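Local coordinates for UDP-glucose:anthocyanidin 3-O-glucosyltransferase (Clitoria ternatea, PDB 4REL), which is a plant glycosyltransferase of the GT-B fold, in which two Rossmann-like domains, each built on a parallel beta sheet, are joined in one chain, at residues L255-S260 against R264-V269; S292-V297 against I402-D407. All coordinates share one frame; numbering follows the deposited sequence.

Interaction 1 (L255-S260 against R264-V269); sequences LSWLDS and RSVAYV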
loop_
_atom_site.group_PDB
_atom_site.type_symbol
_atom_site.label_atom_id
_atom_site.label_comp_id
_atom_site.label_asym_id
_atom_site.label_seq_id
_atom_site.Cartn_x
_atom_site.Cartn_y
_atom_site.Cartn_z
ATOM N N LEU A 255 -2.743 19.054 14.060
ATOM C CA LEU A 255 -2.794 18.409 15.359
ATOM C C LEU A 255 -3.346 19.341 16.419
ATOM O O LEU A 255 -4.119 18.919 17.283
ATOM C CB LEU A 255 -1.418 17.879 15.766
ATOM C CG LEU A 255 -0.860 16.798 14.845
ATOM C CD1 LEU A 255 0.519 16.345 15.331
ATOM C CD2 LEU A 255 -1.819 15.618 14.765
ATOM N N SER A 256 -2.946 20.609 16.348
ATOM C CA SER A 256 -3.422 21.597 17.302
ATOM C C SER A 256 -4.925 21.773 17.105
ATOM O O SER A 256 -5.689 21.846 18.071
ATOM C CB SER A 256 -2.688 22.926 17.106
ATOM O OG SER A 256 -3.088 23.874 18.076
ATOM N N TRP A 257 -5.334 21.823 15.843
ATOM C CA TRP A 257 -6.746 21.920 15.501
ATOM C C TRP A 257 -7.504 20.710 16.049
ATOM O O TRP A 257 -8.571 20.849 16.652
ATOM C CB TRP A 257 -6.913 22.020 13.985
ATOM C CG TRP A 257 -8.319 22.334 13.547
ATOM C CD1 TRP A 257 -8.880 23.572 13.426
ATOM C CD2 TRP A 257 -9.331 21.396 13.158
ATOM N NE1 TRP A 257 -10.181 23.465 12.998
ATOM C CE2 TRP A 257 -10.482 22.139 12.821
ATOM C CE3 TRP A 257 -9.378 20.001 13.063
ATOM C CZ2 TRP A 257 -11.666 21.532 12.390
ATOM C CZ3 TRP A 257 -10.554 19.400 12.637
ATOM C CH2 TRP A 257 -11.680 20.164 12.309
ATOM N N LEU A 258 -6.939 19.520 15.851
ATOM C CA LEU A 258 -7.562 18.295 16.354
ATOM C C LEU A 258 -7.624 18.279 17.890
ATOM O O LEU A 258 -8.567 17.737 18.466
ATOM C CB LEU A 258 -6.847 17.047 15.800
ATOM C CG LEU A 258 -6.974 16.797 14.290
ATOM C CD1 LEU A 258 -6.004 15.739 13.782
ATOM C CD2 LEU A 258 -8.419 16.403 13.902
ATOM N N ASP A 259 -6.639 18.891 18.551
ATOM C CA ASP A 259 -6.641 18.955 20.018
ATOM C C ASP A 259 -7.890 19.648 20.564
ATOM O O ASP A 259 -8.322 19.382 21.690
ATOM C CB ASP A 259 -5.400 19.692 20.540
ATOM C CG ASP A 259 -4.125 18.903 20.357
ATOM O OD1 ASP A 259 -4.170 17.654 20.445
ATOM O OD2 ASP A 259 -3.070 19.542 20.136
ATOM N N SER A 260 -8.464 20.537 19.759
ATOM C CA SER A 260 -9.603 21.340 20.186
ATOM C C SER A 260 -10.911 20.604 19.945
ATOM O O SER A 260 -11.982 21.108 20.279
ATOM C CB SER A 260 -9.621 22.683 19.451
ATOM O OG SER A 260 -9.844 22.518 18.061
ATOM N N ARG A 264 -12.904 10.983 18.911
ATOM C CA ARG A 264 -13.626 10.260 17.858
ATOM C C ARG A 264 -14.764 11.056 17.216
ATOM O O ARG A 264 -15.810 10.492 16.892
ATOM C CB ARG A 264 -14.162 8.926 18.404
ATOM C CG ARG A 264 -13.082 8.016 19.006
ATOM C CD ARG A 264 -11.984 7.714 17.988
ATOM N NE ARG A 264 -11.016 6.720 18.462
ATOM C CZ ARG A 264 -9.802 6.548 17.944
ATOM N NH1 ARG A 264 -8.989 5.621 18.437
ATOM N NH2 ARG A 264 -9.393 7.311 16.940
ATOM N N SER A 265 -14.566 12.358 17.013
ATOM C CA SER A 265 -15.625 13.196 16.448
ATOM C C SER A 265 -15.336 13.685 15.022
ATOM O O SER A 265 -16.252 14.124 14.321
ATOM C CB SER A 265 -15.861 14.412 17.337
ATOM O OG SER A 265 -14.707 15.230 17.345
ATOM N N VAL A 266 -14.075 13.606 14.604
ATOM C CA VAL A 266 -13.640 14.241 13.355
ATOM C C VAL A 266 -13.542 13.258 12.201
ATOM O O VAL A 266 -13.042 12.152 12.366
ATOM C CB VAL A 266 -12.268 14.913 13.529
ATOM C CG1 VAL A 266 -11.817 15.576 12.220
ATOM C CG2 VAL A 266 -12.329 15.940 14.647
ATOM N N ALA A 267 -14.030 13.659 11.030
ATOM C CA ALA A 267 -13.815 12.859 9.824
ATOM C C ALA A 267 -12.543 13.302 9.097
ATOM O O ALA A 267 -12.436 14.458 8.664
ATOM C CB ALA A 267 -15.019 12.973 8.894
ATOM N N TYR A 268 -11.579 12.391 8.952
ATOM C CA TYR A 268 -10.397 12.662 8.145
ATOM C C TYR A 268 -10.634 12.060 6.768
ATOM O O TYR A 268 -10.917 10.868 6.636
ATOM C CB TYR A 268 -9.134 12.064 8.795
ATOM C CG TYR A 268 -7.937 12.049 7.865
ATOM C CD1 TYR A 268 -7.564 13.194 7.175
ATOM C CD2 TYR A 268 -7.188 10.889 7.676
ATOM C CE1 TYR A 268 -6.477 13.198 6.319
ATOM C CE2 TYR A 268 -6.090 10.878 6.823
ATOM C CZ TYR A 268 -5.745 12.040 6.143
ATOM O OH TYR A 268 -4.672 12.058 5.278
ATOM N N VAL A 269 -10.538 12.898 5.742
ATOM C CA VAL A 269 -10.833 12.486 4.381
ATOM C C VAL A 269 -9.589 12.632 3.510
ATOM O O VAL A 269 -8.975 13.699 3.433
ATOM C CB VAL A 269 -11.957 13.343 3.771
ATOM C CG1 VAL A 269 -12.270 12.869 2.349
ATOM C CG2 VAL A 269 -13.202 13.283 4.647
#

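Interaction 2 (S292-V297 against I402-D407); sequences SGFPFV and ILVQED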
loop_
_atom_site.group_PDB
_atom_site.type_symbol
_atom_site.label_atom_id
_atom_site.label_comp_id
_atom_site.label_asym_id
_atom_site.label_seq_id
_atom_site.Cartn_x
_atom_site.Cartn_y
_atom_site.Cartn_z
ATOM N N SER A 292 -23.371 17.435 6.616
ATOM C CA SER A 292 -23.279 16.548 7.775
ATOM C C SER A 292 -23.119 17.313 9.076
ATOM O O SER A 292 -23.556 16.845 10.127
ATOM C CB SER A 292 -22.136 15.538 7.618
ATOM O OG SER A 292 -20.879 16.125 7.907
ATOM N N GLY A 293 -22.486 18.485 9.003
ATOM C CA GLY A 293 -22.219 19.286 10.185
ATOM C C GLY A 293 -21.054 18.795 11.030
ATOM O O GLY A 293 -20.713 19.425 12.034
ATOM N N PHE A 294 -20.439 17.678 10.639
ATOM C CA PHE A 294 -19.364 17.098 11.444
ATOM C C PHE A 294 -18.076 17.859 11.202
ATOM O O PHE A 294 -17.872 18.411 10.118
ATOM C CB PHE A 294 -19.130 15.622 11.093
ATOM C CG PHE A 294 -20.298 14.718 11.393
ATOM C CD1 PHE A 294 -20.813 14.626 12.677
ATOM C CD2 PHE A 294 -20.853 13.933 10.392
ATOM C CE1 PHE A 294 -21.882 13.780 12.955
ATOM C CE2 PHE A 294 -21.920 13.087 10.660
ATOM C CZ PHE A 294 -22.434 13.011 11.946
ATOM N N PRO A 295 -17.193 17.885 12.207
ATOM C CA PRO A 295 -15.872 18.468 11.964
ATOM C C PRO A 295 -15.064 17.548 11.053
ATOM O O PRO A 295 -15.229 16.334 11.088
ATOM C CB PRO A 295 -15.259 18.561 13.361
ATOM C CG PRO A 295 -15.995 17.548 14.179
ATOM C CD PRO A 295 -17.383 17.478 13.612
ATOM N N PHE A 296 -14.228 18.131 10.204
ATOM C CA PHE A 296 -13.496 17.333 9.232
ATOM C C PHE A 296 -12.147 17.935 8.888
ATOM O O PHE A 296 -11.949 19.145 8.997
ATOM C CB PHE A 296 -14.334 17.137 7.950
ATOM C CG PHE A 296 -14.645 18.422 7.217
ATOM C CD1 PHE A 296 -13.757 18.941 6.278
ATOM C CD2 PHE A 296 -15.835 19.102 7.455
ATOM C CE1 PHE A 296 -14.044 20.131 5.596
ATOM C CE2 PHE A 296 -16.130 20.279 6.777
ATOM C CZ PHE A 296 -15.232 20.800 5.849
ATOM N N VAL A 297 -11.212 17.071 8.499
ATOM C CA VAL A 297 -9.964 17.491 7.890
ATOM C C VAL A 297 -9.901 16.770 6.555
ATOM O O VAL A 297 -9.941 15.546 6.510
ATOM C CB VAL A 297 -8.751 17.071 8.724
ATOM C CG1 VAL A 297 -7.462 17.489 8.009
ATOM C CG2 VAL A 297 -8.806 17.708 10.103
ATOM N N ILE A 402 -21.078 5.694 11.206
ATOM C CA ILE A 402 -19.817 5.454 11.905
ATOM C C ILE A 402 -19.567 6.437 13.055
ATOM O O ILE A 402 -19.146 6.034 14.139
ATOM C CB ILE A 402 -18.625 5.512 10.933
ATOM C CG1 ILE A 402 -18.800 4.504 9.783
ATOM C CG2 ILE A 402 -17.304 5.297 11.673
ATOM C CD1 ILE A 402 -18.902 3.053 10.219
ATOM N N LEU A 403 -19.814 7.723 12.834
ATOM C CA LEU A 403 -19.455 8.720 13.848
ATOM C C LEU A 403 -20.381 8.787 15.064
ATOM O O LEU A 403 -19.904 8.976 16.180
ATOM C CB LEU A 403 -19.332 10.116 13.237
ATOM C CG LEU A 403 -18.066 10.340 12.420
ATOM C CD1 LEU A 403 -18.148 11.693 11.702
ATOM C CD2 LEU A 403 -16.848 10.285 13.337
ATOM N N VAL A 404 -21.691 8.657 14.855
ATOM C CA VAL A 404 -22.636 8.963 15.937
ATOM C C VAL A 404 -23.720 7.919 16.245
ATOM O O VAL A 404 -24.161 7.823 17.384
ATOM C CB VAL A 404 -23.330 10.357 15.748
ATOM C CG1 VAL A 404 -22.313 11.482 15.763
ATOM C CG2 VAL A 404 -24.151 10.390 14.472
ATOM N N GLN A 405 -24.154 7.149 15.250
ATOM C CA GLN A 405 -25.302 6.260 15.452
ATOM C C GLN A 405 -24.978 4.967 16.205
ATOM O O GLN A 405 -23.888 4.397 16.051
ATOM C CB GLN A 405 -25.995 5.964 14.123
ATOM C CG GLN A 405 -26.520 7.223 13.443
ATOM C CD GLN A 405 -27.176 6.952 12.103
ATOM O OE1 GLN A 405 -27.018 5.878 11.523
ATOM N NE2 GLN A 405 -27.914 7.936 11.601
ATOM N N GLU A 406 -25.930 4.512 17.024
ATOM C CA GLU A 406 -25.751 3.282 17.801
ATOM C C GLU A 406 -25.589 2.090 16.859
ATOM O O GLU A 406 -24.930 1.111 17.196
ATOM C CB GLU A 406 -26.928 3.068 18.773
ATOM C CG GLU A 406 -26.646 2.090 19.935
ATOM C CD GLU A 406 -26.886 0.628 19.569
ATOM O OE1 GLU A 406 -27.673 0.372 18.629
ATOM O OE2 GLU A 406 -26.290 -0.264 20.221
ATOM N N ASP A 407 -26.176 2.188 15.667
ATOM C CA ASP A 407 -26.016 1.158 14.642
ATOM C C ASP A 407 -24.568 0.968 14.173
ATOM O O ASP A 407 -24.240 -0.047 13.552
ATOM C CB ASP A 407 -26.892 1.466 13.431
ATOM C CG ASP A 407 -28.336 1.057 13.637
ATOM O OD1 ASP A 407 -28.630 0.384 14.653
ATOM O OD2 ASP A 407 -29.169 1.399 12.768
#

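Interaction 1 (L255-S260 against R264-V269)
The six-membered part of the Trp257 indole meets Val266 at its rim: methyl CG1 of Val266 lies near the plane of the ring, with CZ3 of Trp257 4.0 Å from CG1 of Val266. CD2 of Leu258, the next residue of the helix, also stands at the edge of this ring and in its plane. Outside the two segments, Pro295 and Val297 touch the indole as well. With CG anti to the backbone N (chi1 -171°), the broad, flat Trp257 is carried outward, which brings its CZ3 corner to Val266. Leu258 completes the contact with its branched tip, its CD2 being 3.9 Å from CG1 of Val266 and 4.0 Å from CG2 of Val266. A valine suits the strand side: branched at CB and directed toward the helix, it presents both methyls to the leucine from a short stem, in a purely apolar contact without hydrogen bonds.

Near Ser260 the chain turns back on Trp257: Trp257 O accepts from the backbone N of Ser260 at 3.1 Å and from OG of Ser260 at 2.5 Å, unusually short, so its exact length is doubtful. The one-carbon side chain of serine can reach the carbonyl three residues back. Leu258 O accepts a hydrogen bond from Ser336 OG.

Helix 254-259 precedes strand 266-270, which runs between strands 296-299 and 337-342 of the six-stranded parallel sheet; Leu258 touches Val297 on the first of these and Val331 on helix 328-332, so it is buried between helix and sheet.

Interaction 2 (S292-V297 against I402-D407)
Phe294 and Leu403 approach from opposite directions at the protein surface, one leucine methyl resting on the phenyl ring. Leu403 CD1 lies 3.9 Å from the centroid of the Phe294 ring, 19° off the ring normal, a CH-pi contact; it is 3.7 Å from both CG and CD2 of Phe294, displaced toward that rim. The carbonyl oxygen of Ser292 sits over the centre of the opposite face. Val404 meets the CE1-CZ end of the ring obliquely, with CG1 3.7 Å from CE1 of Phe294 and CG2 4.0 Å from its CZ. With CG beside its own backbone N (chi1 -64°), the phenylalanine extends its ring across to helix 392-403. The leucine is long enough to lay a methyl on the ring, while the exposed valine offers two close to its backbone.

Segment 292-297 contains the alpha-to-beta connection of the beta-alpha-beta unit 266-270, 279-292, 296-299. Gly293 leaves the helix with positive phi (77°), a conformation easiest for glycine, and Ser292 OG accepts from Phe294 N at 3.2 Å, a nearly straight bond that makes an ST turn. That hydroxyl is also hydrogen-bonded to Leu289 O. Arg412 NH1 binds the carbonyls of both Ile402 and Gln405.

In the fold
Interactions 1 and 2 lie 12 Å apart between centres and meet through adjacent parallel strands, 266-270 and 296-299. Val269 N is 2.8 Å from Val297 O, and Ala267 O is 2.9 Å from Val297 N, both probable hydrogen bonds. Strand 296-299 carries the turn of interaction 2 to the sheet beside strand 266-270. Leu403 and Ile402 reach Val339 on strand 337-342, the other neighbour of 266-270. Neither contact includes a residue of the pocket holding 3,5,7-trihydroxy-2-(4-hydroxyphenyl)-4h-chromen-4-one; the pocket residues Phe365, Gly366 and Asp367 follow strand 359-361, two places along the same sheet from 266-270.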